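Local coordinates for protein methyl-coenzyme M reductase gamma subunit (Methermicoccus shengliensis DSM 18856, PDB 7NKG) that forms the gamma subunit of methyl-coenzyme M reductase, the factor 430-dependent nickel enzyme that releases methane in methanogenesis, and lines part of the cofactor pocket, at residues S91-P96 against C161-D166; G150-T155 against M169-D174. All blocks are in the same frame, centred on the assembly; numbering follows the deposited sequence.

Contact 1. Residues S91-P96 against C161-D166; sequences SMYNAP and CRLQED
Ser91 OG is held by a backbone amide and a water, with a leucine methyl against it, where the loop 91-96 faces 161-166. The backbone N of Tyr93 donates to Ser91 OG over 3.1 Å, nearly straight at 164°. A water stands 2.7 Å from Ser91 OG, and the same water donates to Cys161 O, also at 2.7 Å. The CD2 methyl of Leu163 comes up to Ser91 OG at 3.6 Å. No direct hydrogen bond joins the two segments, but they share a polar link through this water. The hydroxyl lies anti to its own nitrogen (chi1 -174°) and beside the carbonyl carbon, which swings it forward along the chain to where the amide two residues on can reach it: an ST turn.

Tyr93 follows as the centre of an inverse gamma turn, and Ala95 N bonds back to Ser91 O, so the chain folds over tightly as it leaves strand 83-90, part of an antiparallel sheet, and heads for helix 99-109. The turn presents the tyrosine to 161-166. Its ring offers an edge to the backbone opposite, with Tyr93 CE2 3.4 Å from Cys161 O and the carbonyl oxygen near the ring plane; the bridging water lies at the ring edge too.

Apolar packing sits beside this polar link. Tyr93 and Leu163 slide past one another in opposite directions, Tyr93 CB resting 3.9 Å from Leu163 CD1, while Leu163 CG approaches the ring obliquely, 4.0 Å from Tyr93 CD2. The leucine fork is thereby divided, one methyl against the tyrosine and the other against the serine hydroxyl. Beyond the contact, Leu163 and Gln164 pair in a parallel ladder with a strand of the chain of another protein, and Arg162 NE makes a salt bridge to an acidic side chain of that chain.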
loop_
_atom_site.group_PDB
_atom_site.type_symbol
_atom_site.label_atom_id
_atom_site.label_comp_id
_atom_site.label_asym_id
_atom_site.label_seq_id
_atom_site.Cartn_x
_atom_site.Cartn_y
_atom_site.Cartn_z
ATOM N N SER C 91 27.260 -13.823 -32.520
ATOM C CA SER C 91 26.604 -15.106 -32.727
ATOM C C SER C 91 27.080 -16.166 -31.754
ATOM O O SER C 91 28.269 -16.250 -31.441
ATOM C CB SER C 91 26.838 -15.618 -34.145
ATOM O OG SER C 91 26.087 -16.797 -34.394
ATOM N N MET C 92 26.161 -17.016 -31.316
ATOM C CA MET C 92 26.529 -18.179 -30.518
ATOM C C MET C 92 27.175 -19.295 -31.390
ATOM O O MET C 92 27.713 -20.252 -30.829
ATOM C CB MET C 92 25.309 -18.688 -29.754
ATOM C CG MET C 92 24.942 -17.745 -28.616
ATOM S SD MET C 92 23.504 -18.221 -27.684
ATOM C CE MET C 92 24.078 -19.720 -26.900
ATOM N N TYR C 93 27.193 -19.132 -32.738
ATOM C CA TYR C 93 27.837 -20.068 -33.645
ATOM C C TYR C 93 29.303 -19.692 -33.791
ATOM O O TYR C 93 29.781 -19.331 -34.859
ATOM C CB TYR C 93 27.082 -20.120 -34.980
ATOM C CG TYR C 93 25.732 -20.758 -34.746
ATOM C CD1 TYR C 93 25.630 -22.105 -34.418
ATOM C CD2 TYR C 93 24.593 -19.978 -34.612
ATOM C CE1 TYR C 93 24.431 -22.659 -34.002
ATOM C CE2 TYR C 93 23.373 -20.531 -34.242
ATOM C CZ TYR C 93 23.297 -21.879 -33.948
ATOM O OH TYR C 93 22.117 -22.445 -33.547
ATOM N N ASN C 94 29.993 -19.777 -32.663
ATOM C CA ASN C 94 31.434 -19.561 -32.557
ATOM C C ASN C 94 31.904 -18.203 -33.005
ATOM O O ASN C 94 33.073 -18.060 -33.409
ATOM C CB ASN C 94 32.198 -20.655 -33.280
ATOM C CG ASN C 94 31.894 -22.017 -32.752
ATOM O OD1 ASN C 94 31.604 -22.176 -31.559
ATOM N ND2 ASN C 94 31.970 -23.028 -33.607
ATOM N N ALA C 95 31.105 -17.119 -32.753
ATOM C CA ALA C 95 31.670 -15.757 -32.921
ATOM C C ALA C 95 32.854 -15.675 -31.914
ATOM O O ALA C 95 32.752 -16.297 -30.837
ATOM C CB ALA C 95 30.678 -14.684 -32.556
ATOM N N PRO C 96 34.013 -15.117 -32.287
ATOM C CA PRO C 96 35.143 -15.115 -31.341
ATOM C C PRO C 96 34.774 -14.578 -29.953
ATOM O O PRO C 96 35.159 -15.142 -28.920
ATOM C CB PRO C 96 36.188 -14.247 -32.021
ATOM C CG PRO C 96 35.850 -14.311 -33.448
ATOM C CD PRO C 96 34.360 -14.425 -33.542
ATOM N N CYS C 161 19.927 -16.827 -33.106
ATOM C CA CYS C 161 19.214 -17.251 -34.301
ATOM C C CYS C 161 20.104 -18.116 -35.155
ATOM O O CYS C 161 21.335 -17.946 -35.178
ATOM C CB CYS C 161 18.743 -16.035 -35.090
ATOM S SG CYS C 161 17.464 -15.069 -34.261
ATOM N N ARG C 162 19.478 -18.961 -35.980
ATOM C CA ARG C 162 20.219 -19.741 -36.973
ATOM C C ARG C 162 20.884 -18.767 -37.957
ATOM O O ARG C 162 20.317 -17.710 -38.249
ATOM C CB ARG C 162 19.261 -20.666 -37.737
ATOM C CG ARG C 162 18.793 -21.840 -36.911
ATOM C CD ARG C 162 17.664 -22.581 -37.586
ATOM N NE ARG C 162 16.443 -21.779 -37.662
ATOM C CZ ARG C 162 15.328 -22.152 -38.291
ATOM N NH1 ARG C 162 15.266 -23.324 -38.913
ATOM N NH2 ARG C 162 14.272 -21.345 -38.317
ATOM N N LEU C 163 22.107 -19.075 -38.397
ATOM C CA LEU C 163 22.788 -18.207 -39.350
ATOM C C LEU C 163 22.045 -18.198 -40.682
ATOM O O LEU C 163 21.316 -19.132 -41.001
ATOM C CB LEU C 163 24.213 -18.691 -39.593
ATOM C CG LEU C 163 25.143 -18.714 -38.380
ATOM C CD1 LEU C 163 26.430 -19.401 -38.730
ATOM C CD2 LEU C 163 25.464 -17.318 -37.885
ATOM N N GLN C 164 22.239 -17.141 -41.471
ATOM C CA GLN C 164 21.690 -17.098 -42.825
ATOM C C GLN C 164 22.431 -18.140 -43.674
ATOM O O GLN C 164 23.510 -18.616 -43.278
ATOM C CB GLN C 164 21.901 -15.707 -43.413
ATOM C CG GLN C 164 21.124 -14.639 -42.658
ATOM C CD GLN C 164 21.370 -13.251 -43.177
ATOM O OE1 GLN C 164 22.304 -12.983 -43.958
ATOM N NE2 GLN C 164 20.544 -12.334 -42.735
ATOM N N GLU C 165 21.896 -18.474 -44.863
ATOM C CA GLU C 165 22.563 -19.440 -45.738
ATOM C C GLU C 165 24.004 -18.996 -46.099
ATOM O O GLU C 165 24.862 -19.845 -46.320
ATOM C CB GLU C 165 21.736 -19.672 -47.007
ATOM C CG GLU C 165 20.441 -20.410 -46.731
ATOM C CD GLU C 165 19.672 -20.809 -47.972
ATOM O OE1 GLU C 165 19.581 -19.980 -48.908
ATOM O OE2 GLU C 165 19.165 -21.952 -48.006
ATOM N N ASP C 166 24.270 -17.671 -46.114
ATOM C CA ASP C 166 25.617 -17.156 -46.412
ATOM C C ASP C 166 26.564 -17.111 -45.179
ATOM O O ASP C 166 27.707 -16.672 -45.315
ATOM C CB ASP C 166 25.535 -15.785 -47.103
ATOM C CG ASP C 166 24.925 -14.671 -46.274
ATOM O OD1 ASP C 166 24.593 -14.921 -45.093
ATOM O OD2 ASP C 166 24.753 -13.553 -46.816
HETATM O O HOH W 1 23.492 -16.305 -34.937
#

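Contact 2. Residues G150-T155 against M169-D174; sequences GLRGAT and MFDMLD. With F43 (factor 430), chain V.
The guanidinium of Arg152 meets Phe170 O end-on with two nitrogens, NH1 at 3.0 Å from Phe170 O and NH2 at 2.9 Å from it. The NH1 donor lies in the carbonyl plane, the NH2 donor well above it, and NH2 adds a weak bond to Met169 O. With CG to NE extended, the arginine spans the gap between segments.

The group is sandwiched, which limits its tilt: Met169 CE covers one face, 3.5 Å from Arg152 NH2, and Asp171 CB the opposite one. The Asp171 carboxylate stacks on it, the two planes 21° apart, without a direct salt bridge; Asp171 OD1 pairs with Arg175 and takes Leu173 N in an Asx turn.

One water bridges Arg152 NE to Asp171 OD2, another Thr155 O to Met172 N. A leucine in place of Arg152 would probably leave Phe170 O without its two guanidinium donors and the first water without its Arg152 partner.

Apolar contacts centre on Thr155, with CG2 3.4 Å from Met172 SD and CB 3.7 Å from Leu173 CD1.

Thr155 N donates to factor 430 OEB at 2.8 Å. The packing round Thr155 is consistent with fixing this amide against the cofactor carboxylate.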
loop_
_atom_site.group_PDB
_atom_site.type_symbol
_atom_site.label_atom_id
_atom_site.label_comp_id
_atom_site.label_asym_id
_atom_site.label_seq_id
_atom_site.Cartn_x
_atom_site.Cartn_y
_atom_site.Cartn_z
ATOM N N GLY C 150 28.058 -8.060 -35.087
ATOM C CA GLY C 150 27.600 -6.809 -35.667
ATOM C C GLY C 150 27.422 -5.740 -34.615
ATOM O O GLY C 150 27.008 -6.046 -33.490
ATOM N N LEU C 151 27.776 -4.500 -34.961
ATOM C CA LEU C 151 27.573 -3.358 -34.070
ATOM C C LEU C 151 26.095 -3.031 -34.168
ATOM O O LEU C 151 25.593 -2.787 -35.271
ATOM C CB LEU C 151 28.380 -2.148 -34.531
ATOM C CG LEU C 151 29.853 -2.151 -34.174
ATOM C CD1 LEU C 151 30.591 -1.207 -35.060
ATOM C CD2 LEU C 151 30.069 -1.768 -32.719
ATOM N N ARG C 152 25.404 -3.074 -33.041
ATOM C CA ARG C 152 23.961 -2.836 -32.982
ATOM C C ARG C 152 23.611 -2.113 -31.713
ATOM O O ARG C 152 23.604 -2.735 -30.660
ATOM C CB ARG C 152 23.201 -4.171 -33.018
ATOM C CG ARG C 152 23.598 -5.071 -34.181
ATOM C CD ARG C 152 22.858 -6.380 -34.196
ATOM N NE ARG C 152 23.311 -7.189 -35.321
ATOM C CZ ARG C 152 22.809 -8.367 -35.662
ATOM N NH1 ARG C 152 21.806 -8.902 -34.963
ATOM N NH2 ARG C 152 23.280 -9.013 -36.723
ATOM N N GLY C 153 23.310 -0.831 -31.809
ATOM C CA GLY C 153 22.865 -0.046 -30.664
ATOM C C GLY C 153 21.370 -0.207 -30.391
ATOM O O GLY C 153 20.869 0.301 -29.386
ATOM N N ALA C 154 20.633 -0.877 -31.290
ATOM C CA ALA C 154 19.189 -1.103 -31.146
ATOM C C ALA C 154 18.759 -2.243 -32.100
ATOM O O ALA C 154 19.387 -2.442 -33.147
ATOM C CB ALA C 154 18.420 0.166 -31.472
ATOM N N THR C 155 17.675 -2.964 -31.770
ATOM C CA THR C 155 17.157 -4.084 -32.576
ATOM C C THR C 155 18.279 -5.130 -32.753
ATOM O O THR C 155 18.741 -5.407 -33.852
ATOM C CB THR C 155 16.568 -3.577 -33.902
ATOM O OG1 THR C 155 15.742 -2.441 -33.650
ATOM C CG2 THR C 155 15.797 -4.659 -34.625
ATOM N N MET C 169 25.239 -13.514 -39.501
ATOM C CA MET C 169 24.229 -13.480 -38.458
ATOM C C MET C 169 23.125 -12.486 -38.847
ATOM O O MET C 169 23.407 -11.331 -39.161
ATOM C CB MET C 169 24.853 -13.102 -37.115
ATOM C CG MET C 169 23.818 -12.842 -36.019
ATOM S SD MET C 169 24.514 -12.475 -34.405
ATOM C CE MET C 169 25.474 -10.958 -34.773
ATOM N N PHE C 170 21.874 -12.933 -38.785
ATOM C CA PHE C 170 20.693 -12.118 -39.094
ATOM C C PHE C 170 20.696 -10.762 -38.400
ATOM O O PHE C 170 21.010 -10.677 -37.217
ATOM C CB PHE C 170 19.422 -12.880 -38.666
ATOM C CG PHE C 170 18.149 -12.063 -38.542
ATOM C CD1 PHE C 170 17.425 -11.699 -39.668
ATOM C CD2 PHE C 170 17.693 -11.640 -37.302
ATOM C CE1 PHE C 170 16.236 -10.979 -39.550
ATOM C CE2 PHE C 170 16.518 -10.904 -37.188
ATOM C CZ PHE C 170 15.795 -10.581 -38.311
ATOM N N ASP C 171 20.281 -9.717 -39.128
ATOM C CA ASP C 171 20.125 -8.375 -38.577
ATOM C C ASP C 171 18.783 -7.873 -39.107
ATOM O O ASP C 171 18.638 -7.701 -40.321
ATOM C CB ASP C 171 21.265 -7.449 -39.047
ATOM C CG ASP C 171 21.184 -6.033 -38.489
ATOM O OD1 ASP C 171 20.152 -5.700 -37.839
ATOM O OD2 ASP C 171 22.127 -5.237 -38.750
ATOM N N MET C 172 17.796 -7.629 -38.222
ATOM C CA MET C 172 16.488 -7.125 -38.672
ATOM C C MET C 172 16.627 -5.805 -39.446
ATOM O O MET C 172 15.864 -5.580 -40.390
ATOM C CB MET C 172 15.570 -6.900 -37.476
ATOM C CG MET C 172 14.142 -6.542 -37.848
ATOM S SD MET C 172 13.206 -6.079 -36.393
ATOM C CE MET C 172 11.543 -6.142 -37.029
ATOM N N LEU C 173 17.601 -4.943 -39.066
ATOM C CA LEU C 173 17.806 -3.648 -39.727
ATOM C C LEU C 173 18.826 -3.670 -40.869
ATOM O O LEU C 173 19.075 -2.621 -41.456
ATOM C CB LEU C 173 18.183 -2.578 -38.699
ATOM C CG LEU C 173 17.231 -2.430 -37.514
ATOM C CD1 LEU C 173 17.698 -1.322 -36.611
ATOM C CD2 LEU C 173 15.775 -2.156 -37.953
ATOM N N ASP C 174 19.393 -4.842 -41.201
ATOM C CA ASP C 174 20.294 -4.994 -42.334
ATOM C C ASP C 174 21.411 -3.920 -42.376
ATOM O O ASP C 174 21.565 -3.238 -43.382
ATOM C CB ASP C 174 19.440 -4.976 -43.625
ATOM C CG ASP C 174 20.183 -5.313 -44.901
ATOM O OD1 ASP C 174 21.221 -5.999 -44.819
ATOM O OD2 ASP C 174 19.740 -4.866 -45.980
HETATM NI NI F43 V . 13.716 -6.562 -23.715
HETATM N NA F43 V . 12.028 -5.365 -23.530
HETATM C CHA F43 V . 10.669 -7.220 -22.802
HETATM C C1A F43 V . 10.868 -5.821 -23.322
HETATM C C2A F43 V . 9.751 -4.863 -23.708
HETATM C C3A F43 V . 10.538 -3.810 -24.517
HETATM C C4A F43 V . 11.912 -3.914 -23.800
HETATM C C5A F43 V . 9.159 -4.174 -22.456
HETATM C C6A F43 V . 8.019 -3.213 -22.791
HETATM O O7A F43 V . 6.884 -3.610 -23.054
HETATM N N8A F43 V . 8.280 -1.967 -22.724
HETATM C C9A F43 V . 8.643 -5.623 -24.449
HETATM C CAA F43 V . 10.615 -4.058 -26.051
HETATM C CBA F43 V . 9.326 -3.662 -26.773
HETATM C CCA F43 V . 9.582 -3.057 -28.120
HETATM O ODA F43 V . 10.247 -3.700 -28.974
HETATM O OEA F43 V . 9.073 -1.925 -28.340
HETATM N NB F43 V . 14.864 -4.845 -23.835
HETATM C CHB F43 V . 13.110 -3.362 -24.567
HETATM C C1B F43 V . 14.374 -3.453 -23.713
HETATM C C2B F43 V . 15.558 -2.565 -24.215
HETATM C C3B F43 V . 16.489 -3.545 -24.937
HETATM C C4B F43 V . 16.045 -4.853 -24.345
HETATM N N5B F43 V . 14.166 -2.936 -22.360
HETATM C C6B F43 V . 15.117 -2.111 -21.948
HETATM O O7B F43 V . 15.114 -1.458 -20.905
HETATM C C8B F43 V . 16.244 -2.080 -22.931
HETATM C C9B F43 V . 15.180 -1.285 -25.000
HETATM C CAB F43 V . 16.279 -3.565 -26.469
HETATM C CBB F43 V . 17.128 -4.593 -27.215
HETATM C CCB F43 V . 17.186 -4.222 -28.678
HETATM O ODB F43 V . 16.802 -5.037 -29.553
HETATM O OEB F43 V . 17.659 -3.101 -29.003
HETATM N NC F43 V . 15.301 -7.785 -24.204
HETATM C CHC F43 V . 16.920 -6.041 -24.469
HETATM C C1C F43 V . 16.542 -7.331 -24.447
HETATM C C2C F43 V . 17.549 -8.420 -24.652
HETATM C C3C F43 V . 16.616 -9.607 -24.921
HETATM C C4C F43 V . 15.274 -9.135 -24.399
HETATM C C5C F43 V . 18.290 -8.600 -23.325
HETATM C C6C F43 V . 19.415 -9.609 -23.546
HETATM O O7C F43 V . 20.209 -9.422 -24.485
HETATM O O8C F43 V . 19.538 -10.596 -22.779
HETATM C C8C F43 V . 16.491 -9.916 -26.423
HETATM C C9C F43 V . 17.792 -10.475 -27.014
HETATM C CAC F43 V . 17.606 -11.100 -28.394
HETATM O OBC F43 V . 18.577 -11.734 -28.878
HETATM O OCC F43 V . 16.517 -10.983 -29.013
HETATM N ND F43 V . 12.543 -8.231 -23.921
HETATM C CHD F43 V . 14.202 -9.960 -24.218
HETATM C C5D F43 V . 11.913 -11.777 -23.926
HETATM C C6D F43 V . 13.211 -12.403 -24.418
HETATM C C7D F43 V . 14.355 -11.455 -24.150
HETATM O O8D F43 V . 15.420 -11.992 -23.935
HETATM C C9D F43 V . 9.262 -9.720 -24.497
HETATM C CAD F43 V . 8.576 -11.037 -24.159
HETATM O OBD F43 V . 7.782 -11.555 -24.998
HETATM O OCD F43 V . 8.796 -11.637 -23.071
HETATM C C1D F43 V . 12.936 -9.483 -24.160
HETATM C C2D F43 V . 11.743 -10.355 -24.476
HETATM C C3D F43 V . 10.615 -9.562 -23.828
HETATM C C4D F43 V . 11.086 -8.117 -23.959
HETATM O O HOH W 2 24.494 -6.332 -37.754
HETATM O O HOH W 3 18.313 -7.706 -35.425
#

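How the contacts relate
The two contacts interleave along the chain, in the order 91-96, 150-155, 161-166, 169-174, and their centres lie 13 Å apart. Met169 makes two of the close approaches between them: its SD is 3.6 Å from Ser91 N, and its CA is 4.1 Å from Leu163 CD2, so the residue that covers the arginine in contact 2 also packs on both segments of contact 1. Both contacts lie close to factor 430. Contact 2 bonds to it directly, whereas in contact 1 the side chain of Cys161 is about 6 Å from factor 430. His157, in the connection from 150-155 to 161-166, adds a hydrogen bond to the cofactor. The bound 1-thioethanesulfonic acid (COM) is farther, about 11 Å from the side chain of Ala154.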